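Local coordinates for lipase-esterase related protein (Clostridium acetobutylicum, PDB 3E0X) that is probably a hydrolase of the alpha/beta hydrolase fold, related to lipases and esterases, whose natural substrate is not established, at residues 85-99 against 108-121. Residues are numbered along the deposited sequence; the frame is centred on the assembly and turned at random.
Sequences NITLIGYSMGGAIVL and NVRKVVSLSGGARF. With OXE (ortho-xylene), chain C.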
ATOM      1  N   ASN A  85     -14.759   3.753 -12.375  1.00 11.69           N
ATOM      2  CA  ASN A  85     -13.397   4.283 -12.549  1.00 11.05           C
ATOM      3  C   ASN A  85     -12.598   4.263 -11.249  1.00 11.18           C
ATOM      4  O   ASN A  85     -12.368   5.307 -10.619  1.00 11.95           O
ATOM      5  CB  ASN A  85     -13.446   5.707 -13.129  1.00 11.40           C
ATOM      6  CG  ASN A  85     -12.068   6.255 -13.439  1.00 12.35           C
ATOM      7  OD1 ASN A  85     -11.126   5.502 -13.672  1.00 14.25           O
ATOM      8  ND2 ASN A  85     -11.939   7.580 -13.431  1.00 15.18           N
ATOM      9  N   ILE A  86     -12.174   3.066 -10.865  1.00 10.33           N
ATOM     10  CA  ILE A  86     -11.423   2.875  -9.623  1.00 10.77           C
ATOM     11  C   ILE A  86      -9.919   2.903  -9.870  1.00 10.26           C
ATOM     12  O   ILE A  86      -9.407   2.173 -10.738  1.00 10.95           O
ATOM     13  CB  ILE A  86     -11.821   1.551  -8.907  1.00 11.33           C
ATOM     14  CG1 ILE A  86     -13.316   1.530  -8.611  1.00 12.26           C
ATOM     15  CG2 ILE A  86     -11.065   1.394  -7.599  1.00 11.66           C
ATOM     16  CD1 ILE A  86     -13.839   0.166  -8.153  1.00 13.21           C
ATOM     17  N   THR A  87      -9.224   3.745  -9.096  1.00  9.67           N
ATOM     18  CA  THR A  87      -7.766   3.714  -9.017  1.00 10.19           C
ATOM     19  C   THR A  87      -7.383   3.136  -7.676  1.00 10.22           C
ATOM     20  O   THR A  87      -7.890   3.574  -6.646  1.00 11.12           O
ATOM     21  CB  THR A  87      -7.158   5.133  -9.160  1.00 10.96           C
ATOM     22  OG1 THR A  87      -7.541   5.675 -10.429  1.00 11.96           O
ATOM     23  CG2 THR A  87      -5.630   5.099  -9.067  1.00 12.48           C
ATOM     24  N   LEU A  88      -6.523   2.128  -7.698  1.00  9.95           N
ATOM     25  CA  LEU A  88      -6.030   1.541  -6.464  1.00  9.76           C
ATOM     26  C   LEU A  88      -4.748   2.241  -6.061  1.00  9.72           C
ATOM     27  O   LEU A  88      -3.883   2.512  -6.901  1.00 11.52           O
ATOM     28  CB  LEU A  88      -5.729   0.047  -6.648  1.00  9.82           C
ATOM     29  CG  LEU A  88      -6.854  -0.809  -7.212  1.00 10.33           C
ATOM     30  CD1 LEU A  88      -6.333  -2.263  -7.321  1.00 11.91           C
ATOM     31  CD2 LEU A  88      -8.104  -0.720  -6.351  1.00 12.35           C
ATOM     32  N   ILE A  89      -4.643   2.555  -4.772  1.00  8.83           N
ATOM     33  CA  ILE A  89      -3.471   3.204  -4.197  0.50  9.32           C
ATOM     34  C   ILE A  89      -2.961   2.272  -3.112  1.00  9.38           C
ATOM     35  O   ILE A  89      -3.625   2.147  -2.086  1.00  9.56           O
ATOM     36  CB  ILE A  89      -3.890   4.556  -3.519  0.50  9.30           C
ATOM     37  CG1 ILE A  89      -4.629   5.480  -4.507  0.50 10.63           C
ATOM     38  CG2 ILE A  89      -2.689   5.230  -2.872  0.50 10.36           C
ATOM     39  CD1 ILE A  89      -3.774   6.023  -5.622  0.50 11.33           C
ATOM     40  N   GLY A  90      -1.826   1.618  -3.334  1.00  8.53           N
ATOM     41  CA  GLY A  90      -1.322   0.664  -2.365  1.00  8.14           C
ATOM     42  C   GLY A  90       0.014   1.103  -1.806  1.00  8.86           C
ATOM     43  O   GLY A  90       0.928   1.432  -2.566  1.00  9.91           O
ATOM     44  N   TYR A  91       0.128   1.084  -0.480  1.00  9.05           N
ATOM     45  CA  TYR A  91       1.362   1.481   0.184  1.00  8.55           C
ATOM     46  C   TYR A  91       2.083   0.291   0.791  1.00  9.09           C
ATOM     47  O   TYR A  91       1.436  -0.537   1.420  1.00 10.01           O
ATOM     48  CB  TYR A  91       0.970   2.428   1.334  1.00  8.61           C
ATOM     49  CG  TYR A  91       2.036   2.684   2.383  1.00  8.50           C
ATOM     50  CD1 TYR A  91       3.304   3.177   2.037  1.00  8.25           C
ATOM     51  CD2 TYR A  91       1.779   2.430   3.730  1.00  9.42           C
ATOM     52  CE1 TYR A  91       4.291   3.446   3.007  1.00  9.53           C
ATOM     53  CE2 TYR A  91       2.767   2.653   4.715  1.00  8.61           C
ATOM     54  CZ  TYR A  91       4.009   3.176   4.353  1.00  7.65           C
ATOM     55  OH  TYR A  91       4.965   3.431   5.308  1.00 10.98           O
ATOM     56  N   SER A  92       3.416   0.230   0.646  1.00  9.76           N
ATOM     57  CA  SER A  92       4.179  -0.816   1.312  1.00 10.39           C
ATOM     58  C   SER A  92       3.694  -2.191   0.800  1.00  9.89           C
ATOM     59  O   SER A  92       3.604  -2.388  -0.423  1.00 10.49           O
ATOM     60  CB  SER A  92       4.107  -0.577   2.840  1.00 11.49           C
ATOM     61  OG  SER A  92       4.232  -1.733   3.660  1.00 15.20           O
HETATM   62  N   MSE A  93       3.395  -3.122   1.698  1.00  9.98           N
HETATM   63  CA  MSE A  93       2.798  -4.398   1.288  1.00  9.89           C
HETATM   64  C   MSE A  93       1.579  -4.179   0.360  1.00  9.36           C
HETATM   65  O   MSE A  93       1.342  -4.983  -0.578  1.00  9.84           O
HETATM   66  CB  MSE A  93       2.361  -5.223   2.509  1.00  9.74           C
HETATM   67  CG  MSE A  93       1.809  -6.606   2.140  1.00 11.72           C
HETATM   68 SE   MSE A  93       1.364  -7.599   3.750  0.60 14.66          SE
HETATM   69  CE  MSE A  93      -0.069  -6.436   4.369  1.00 12.83           C
ATOM     70  N   GLY A  94       0.828  -3.105   0.605  1.00  8.64           N
ATOM     71  CA  GLY A  94      -0.326  -2.736  -0.220  1.00  8.92           C
ATOM     72  C   GLY A  94       0.054  -2.504  -1.667  1.00  8.73           C
ATOM     73  O   GLY A  94      -0.789  -2.682  -2.547  1.00  9.09           O
ATOM     74  N   GLY A  95       1.302  -2.083  -1.923  1.00  8.82           N
ATOM     75  CA  GLY A  95       1.797  -1.917  -3.301  1.00  9.81           C
ATOM     76  C   GLY A  95       1.770  -3.259  -4.020  1.00  9.21           C
ATOM     77  O   GLY A  95       1.265  -3.368  -5.141  1.00 10.39           O
ATOM     78  N   ALA A  96       2.323  -4.295  -3.380  1.00  9.19           N
ATOM     79  CA  ALA A  96       2.282  -5.630  -3.966  1.00  9.44           C
ATOM     80  C   ALA A  96       0.832  -6.078  -4.121  1.00  8.41           C
ATOM     81  O   ALA A  96       0.468  -6.676  -5.124  1.00  9.88           O
ATOM     82  CB  ALA A  96       3.075  -6.613  -3.115  1.00  9.92           C
ATOM     83  N   ILE A  97      -0.010  -5.787  -3.128  1.00  8.39           N
ATOM     84  CA  ILE A  97      -1.413  -6.233  -3.172  1.00  8.38           C
ATOM     85  C   ILE A  97      -2.127  -5.619  -4.385  1.00  9.37           C
ATOM     86  O   ILE A  97      -2.844  -6.339  -5.119  1.00 10.32           O
ATOM     87  CB  ILE A  97      -2.152  -5.905  -1.851  1.00  9.04           C
ATOM     88  CG1 ILE A  97      -1.568  -6.746  -0.716  1.00  8.82           C
ATOM     89  CG2 ILE A  97      -3.649  -6.146  -2.009  1.00  8.99           C
ATOM     90  CD1 ILE A  97      -1.965  -6.225   0.664  1.00  9.20           C
ATOM     91  N   VAL A  98      -1.944  -4.312  -4.608  1.00  8.65           N
ATOM     92  CA  VAL A  98      -2.695  -3.676  -5.698  1.00  9.33           C
ATOM     93  C   VAL A  98      -2.179  -4.122  -7.068  1.00  8.91           C
ATOM     94  O   VAL A  98      -2.963  -4.202  -8.026  1.00 10.08           O
ATOM     95  CB  VAL A  98      -2.839  -2.138  -5.580  1.00  8.57           C
ATOM     96  CG1 VAL A  98      -3.566  -1.809  -4.276  1.00  9.77           C
ATOM     97  CG2 VAL A  98      -1.453  -1.439  -5.627  1.00 10.30           C
ATOM     98  N   LEU A  99      -0.877  -4.432  -7.167  1.00  9.14           N
ATOM     99  CA  LEU A  99      -0.374  -5.047  -8.394  1.00  9.17           C
ATOM    100  C   LEU A  99      -1.038  -6.420  -8.603  1.00  9.68           C
ATOM    101  O   LEU A  99      -1.434  -6.782  -9.732  1.00 10.70           O
ATOM    102  CB  LEU A  99       1.146  -5.164  -8.313  1.00  9.46           C
ATOM    103  CG  LEU A  99       1.889  -3.816  -8.313  1.00 10.92           C
ATOM    104  CD1 LEU A  99       3.358  -4.027  -7.914  1.00 12.35           C
ATOM    105  CD2 LEU A  99       1.769  -3.119  -9.683  1.00 13.37           C
ATOM    106  N   ASN A 108     -13.734  -2.849 -13.360  1.00 12.14           N
ATOM    107  CA  ASN A 108     -13.801  -1.444 -12.926  1.00 13.20           C
ATOM    108  C   ASN A 108     -12.507  -0.862 -12.368  1.00 12.11           C
ATOM    109  O   ASN A 108     -12.465   0.320 -12.033  1.00 12.24           O
ATOM    110  CB  ASN A 108     -14.977  -1.203 -11.959  1.00 13.80           C
ATOM    111  CG  ASN A 108     -16.334  -1.586 -12.570  1.00 16.58           C
ATOM    112  OD1 ASN A 108     -16.574  -1.424 -13.782  1.00 18.96           O
ATOM    113  ND2 ASN A 108     -17.220  -2.100 -11.731  1.00 18.22           N
ATOM    114  N   VAL A 109     -11.455  -1.683 -12.270  1.00 10.96           N
ATOM    115  CA  VAL A 109     -10.173  -1.197 -11.796  1.00 10.57           C
ATOM    116  C   VAL A 109      -9.425  -0.689 -13.021  1.00 10.62           C
ATOM    117  O   VAL A 109      -9.105  -1.466 -13.932  1.00 11.04           O
ATOM    118  CB  VAL A 109      -9.380  -2.301 -11.068  1.00  9.74           C
ATOM    119  CG1 VAL A 109      -7.954  -1.815 -10.778  1.00 11.71           C
ATOM    120  CG2 VAL A 109     -10.095  -2.668  -9.773  1.00 10.69           C
ATOM    121  N   ARG A 110      -9.177   0.617 -13.051  1.00 10.32           N
ATOM    122  CA  ARG A 110      -8.675   1.269 -14.265  1.00  9.74           C
ATOM    123  C   ARG A 110      -7.201   1.675 -14.202  1.00 10.06           C
ATOM    124  O   ARG A 110      -6.546   1.802 -15.233  1.00 11.26           O
ATOM    125  CB  ARG A 110      -9.523   2.483 -14.619  1.00  9.88           C
ATOM    126  CG  ARG A 110     -11.022   2.165 -14.813  1.00 10.21           C
ATOM    127  CD  ARG A 110     -11.295   1.227 -15.999  1.00  9.89           C
ATOM    128  NE  ARG A 110     -10.862   1.868 -17.239  1.00 10.36           N
ATOM    129  CZ  ARG A 110     -10.097   1.289 -18.175  1.00 11.70           C
ATOM    130  NH1 ARG A 110      -9.713   0.014 -18.057  1.00 10.72           N
ATOM    131  NH2 ARG A 110      -9.712   2.002 -19.228  1.00 12.86           N
ATOM    132  N   LYS A 111      -6.683   1.902 -12.993  1.00  9.57           N
ATOM    133  CA  LYS A 111      -5.275   2.293 -12.810  1.00 10.21           C
ATOM    134  C   LYS A 111      -4.834   1.825 -11.438  1.00  9.77           C
ATOM    135  O   LYS A 111      -5.650   1.658 -10.520  1.00  9.77           O
ATOM    136  CB  LYS A 111      -5.103   3.813 -12.851  1.00 11.05           C
ATOM    137  CG  LYS A 111      -5.424   4.448 -14.184  1.00 12.74           C
ATOM    138  CD  LYS A 111      -5.041   5.929 -14.160  1.00 15.44           C
ATOM    139  CE  LYS A 111      -5.374   6.595 -15.515  1.00 17.76           C
ATOM    140  NZ  LYS A 111      -6.832   6.430 -15.803  1.00 22.52           N
ATOM    141  N   VAL A 112      -3.524   1.685 -11.277  1.00 10.51           N
ATOM    142  CA  VAL A 112      -2.967   1.335  -9.977  1.00 10.97           C
ATOM    143  C   VAL A 112      -1.745   2.184  -9.663  1.00 10.52           C
ATOM    144  O   VAL A 112      -0.951   2.485 -10.547  1.00 10.88           O
ATOM    145  CB  VAL A 112      -2.600  -0.181  -9.940  1.00 13.20           C
ATOM    146  CG1 VAL A 112      -1.655  -0.516  -8.797  1.00 16.01           C
ATOM    147  CG2 VAL A 112      -3.867  -1.033  -9.946  1.00 13.59           C
ATOM    148  N   VAL A 113      -1.608   2.565  -8.383  1.00  9.74           N
ATOM    149  CA  VAL A 113      -0.412   3.232  -7.901  1.00  9.07           C
ATOM    150  C   VAL A 113       0.215   2.394  -6.790  1.00  9.12           C
ATOM    151  O   VAL A 113      -0.463   2.002  -5.825  1.00  9.94           O
ATOM    152  CB  VAL A 113      -0.771   4.598  -7.304  1.00  9.44           C
ATOM    153  CG1 VAL A 113       0.460   5.272  -6.715  1.00 10.68           C
ATOM    154  CG2 VAL A 113      -1.409   5.500  -8.370  1.00  9.85           C
ATOM    155  N   SER A 114       1.513   2.145  -6.934  1.00  9.14           N
ATOM    156  CA  SER A 114       2.286   1.478  -5.889  1.00  9.28           C
ATOM    157  C   SER A 114       3.163   2.522  -5.226  1.00  8.82           C
ATOM    158  O   SER A 114       4.104   3.039  -5.857  1.00  9.46           O
ATOM    159  CB  SER A 114       3.147   0.344  -6.471  1.00  9.77           C
ATOM    160  OG  SER A 114       4.023  -0.204  -5.480  1.00 10.83           O
ATOM    161  N   LEU A 115       2.844   2.832  -3.972  1.00  8.95           N
ATOM    162  CA  LEU A 115       3.514   3.882  -3.224  1.00  9.46           C
ATOM    163  C   LEU A 115       4.454   3.213  -2.218  1.00  9.24           C
ATOM    164  O   LEU A 115       3.992   2.480  -1.330  1.00  9.83           O
ATOM    165  CB  LEU A 115       2.437   4.684  -2.490  1.00 10.12           C
ATOM    166  CG  LEU A 115       2.811   5.775  -1.502  1.00 10.61           C
ATOM    167  CD1 LEU A 115       3.718   6.772  -2.175  1.00 11.63           C
ATOM    168  CD2 LEU A 115       1.516   6.413  -0.981  1.00 12.13           C
ATOM    169  N   SER A 116       5.761   3.440  -2.372  1.00  8.95           N
ATOM    170  CA  SER A 116       6.743   2.823  -1.478  1.00  8.95           C
ATOM    171  C   SER A 116       6.468   1.315  -1.348  1.00  9.37           C
ATOM    172  O   SER A 116       6.332   0.776  -0.238  1.00  9.72           O
ATOM    173  CB  SER A 116       6.742   3.508  -0.107  1.00  9.14           C
ATOM    174  OG  SER A 116       6.767   4.918  -0.230  1.00 10.02           O
ATOM    175  N   GLY A 117       6.374   0.664  -2.511  1.00 10.29           N
ATOM    176  CA  GLY A 117       6.056  -0.748  -2.614  1.00  9.99           C
ATOM    177  C   GLY A 117       7.021  -1.542  -3.462  1.00 10.46           C
ATOM    178  O   GLY A 117       8.237  -1.283  -3.531  1.00 10.63           O
ATOM    179  N   GLY A 118       6.466  -2.550  -4.101  1.00 10.59           N
ATOM    180  CA  GLY A 118       7.267  -3.477  -4.877  1.00  9.38           C
ATOM    181  C   GLY A 118       6.438  -4.693  -5.255  1.00 10.14           C
ATOM    182  O   GLY A 118       5.341  -4.904  -4.718  1.00 10.68           O
ATOM    183  N   ALA A 119       6.977  -5.478  -6.182  1.00 10.25           N
ATOM    184  CA  ALA A 119       6.391  -6.748  -6.558  1.00 10.55           C
ATOM    185  C   ALA A 119       7.156  -7.930  -5.955  1.00 10.83           C
ATOM    186  O   ALA A 119       6.734  -9.065  -6.067  1.00 11.09           O
ATOM    187  CB  ALA A 119       6.374  -6.880  -8.077  1.00 10.38           C
ATOM    188  N   ARG A 120       8.306  -7.645  -5.370  1.00 10.93           N
ATOM    189  CA  ARG A 120       9.205  -8.642  -4.770  1.00 11.33           C
ATOM    190  C   ARG A 120      10.123  -7.831  -3.877  1.00 11.88           C
ATOM    191  O   ARG A 120      10.507  -6.709  -4.218  1.00 11.01           O
ATOM    192  CB  ARG A 120       9.987  -9.389  -5.876  1.00 11.52           C
ATOM    193  CG  ARG A 120      11.029 -10.426  -5.422  1.00 13.57           C
ATOM    194  CD  ARG A 120      11.843 -10.933  -6.622  1.00 14.96           C
ATOM    195  NE  ARG A 120      12.714  -9.909  -7.191  1.00 16.05           N
ATOM    196  CZ  ARG A 120      13.064  -9.833  -8.474  1.00 17.92           C
ATOM    197  NH1 ARG A 120      12.646 -10.735  -9.346  1.00 17.38           N
ATOM    198  NH2 ARG A 120      13.847  -8.844  -8.887  1.00 20.12           N
ATOM    199  N   PHE A 121      10.450  -8.391  -2.721  1.00 11.78           N
ATOM    200  CA  PHE A 121      11.241  -7.677  -1.724  1.00 11.89           C
ATOM    201  C   PHE A 121      12.446  -8.527  -1.348  1.00 12.61           C
ATOM    202  O   PHE A 121      12.659  -8.836  -0.174  1.00 13.20           O
ATOM    203  CB  PHE A 121      10.374  -7.342  -0.503  1.00 12.64           C
ATOM    204  CG  PHE A 121       9.138  -6.546  -0.850  1.00 11.87           C
ATOM    205  CD1 PHE A 121       9.186  -5.156  -0.988  1.00 12.33           C
ATOM    206  CD2 PHE A 121       7.935  -7.198  -1.077  1.00 11.27           C
ATOM    207  CE1 PHE A 121       8.036  -4.431  -1.337  1.00 12.96           C
ATOM    208  CE2 PHE A 121       6.774  -6.471  -1.421  1.00 12.71           C
ATOM    209  CZ  PHE A 121       6.824  -5.083  -1.539  1.00 12.45           C
TER
HETATM  210  C1  OXE C 243       6.102  -0.590   6.918  1.00 27.92           C
HETATM  211  C2  OXE C 243       4.831   0.113   7.202  1.00 27.57           C
HETATM  212  C3  OXE C 243       4.730   0.952   8.310  1.00 28.21           C
HETATM  213  C4  OXE C 243       5.853   1.122   9.126  1.00 28.15           C
HETATM  214  C5  OXE C 243       7.057   0.455   8.873  1.00 26.84           C
HETATM  215  C6  OXE C 243       7.197  -0.395   7.762  1.00 27.06           C
HETATM  216  C1' OXE C 243       6.192  -1.471   5.698  1.00 22.20           C
HETATM  217  C2' OXE C 243       3.654  -0.100   6.300  1.00 27.82           C
HETATM  218  O   HOH W   1      -8.404   5.600 -13.189  1.00 19.17           O
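With chi1 of -60°, Val-98 places CG2 between its own backbone N and carbonyl carbon, while Val-112 holds CG1 trans to its N; the two methyls meet slantwise, CG2 to CG1 3.3 Å, tighter than normal van der Waals contact. Here helix 93-99 packs on strand 109-115, running nearly opposite to it, with a closest approach of 7.0 Å between the axes. The helix backbone also comes close further along, where Gly-95 CA lies 3.6 Å from Ser-114 OG. On the sheet face that carries the helix, Leu-88 CD1 touches Val-109 CG1 and Val-112 CG2, 3.8 Å from each. On the other sheet face, Ile-89 lies alongside Val-113, both pointing the same way.

Strands 86-91 and 109-115 are parallel partners joined by a ladder of backbone hydrogen bonds that begins with Ile-86 N to Asn-108 O and ends with Ser-92 N to Leu-115 O, the latter 3.0 Å long. Near its start the ladder is interrupted by a beta bulge at Arg-110, opposite the step from Ile-86 to Thr-87, which shifts the register by one; beside it one water links Asn-85 OD1, Thr-87 OG1 and Lys-111 NZ. At the far end, the Tyr-91 ring turns an edge to Ser-116 CB (4.0 Å from CE1), and its OH bonds to the carbonyl of His-227. Ser-92, with the unusual backbone angles expected of a nucleophile elbow (phi 61°, psi -131°), bonds through OG to the backbone N of Ser-25 and lines the ortho-xylene pocket. This right-handed beta-alpha-beta crossover, with Gly-90, Ser-92 and Gly-94 in a GxSxG sequence at the strand-to-helix turn, is consistent with the nucleophile elbow of alpha/beta hydrolases.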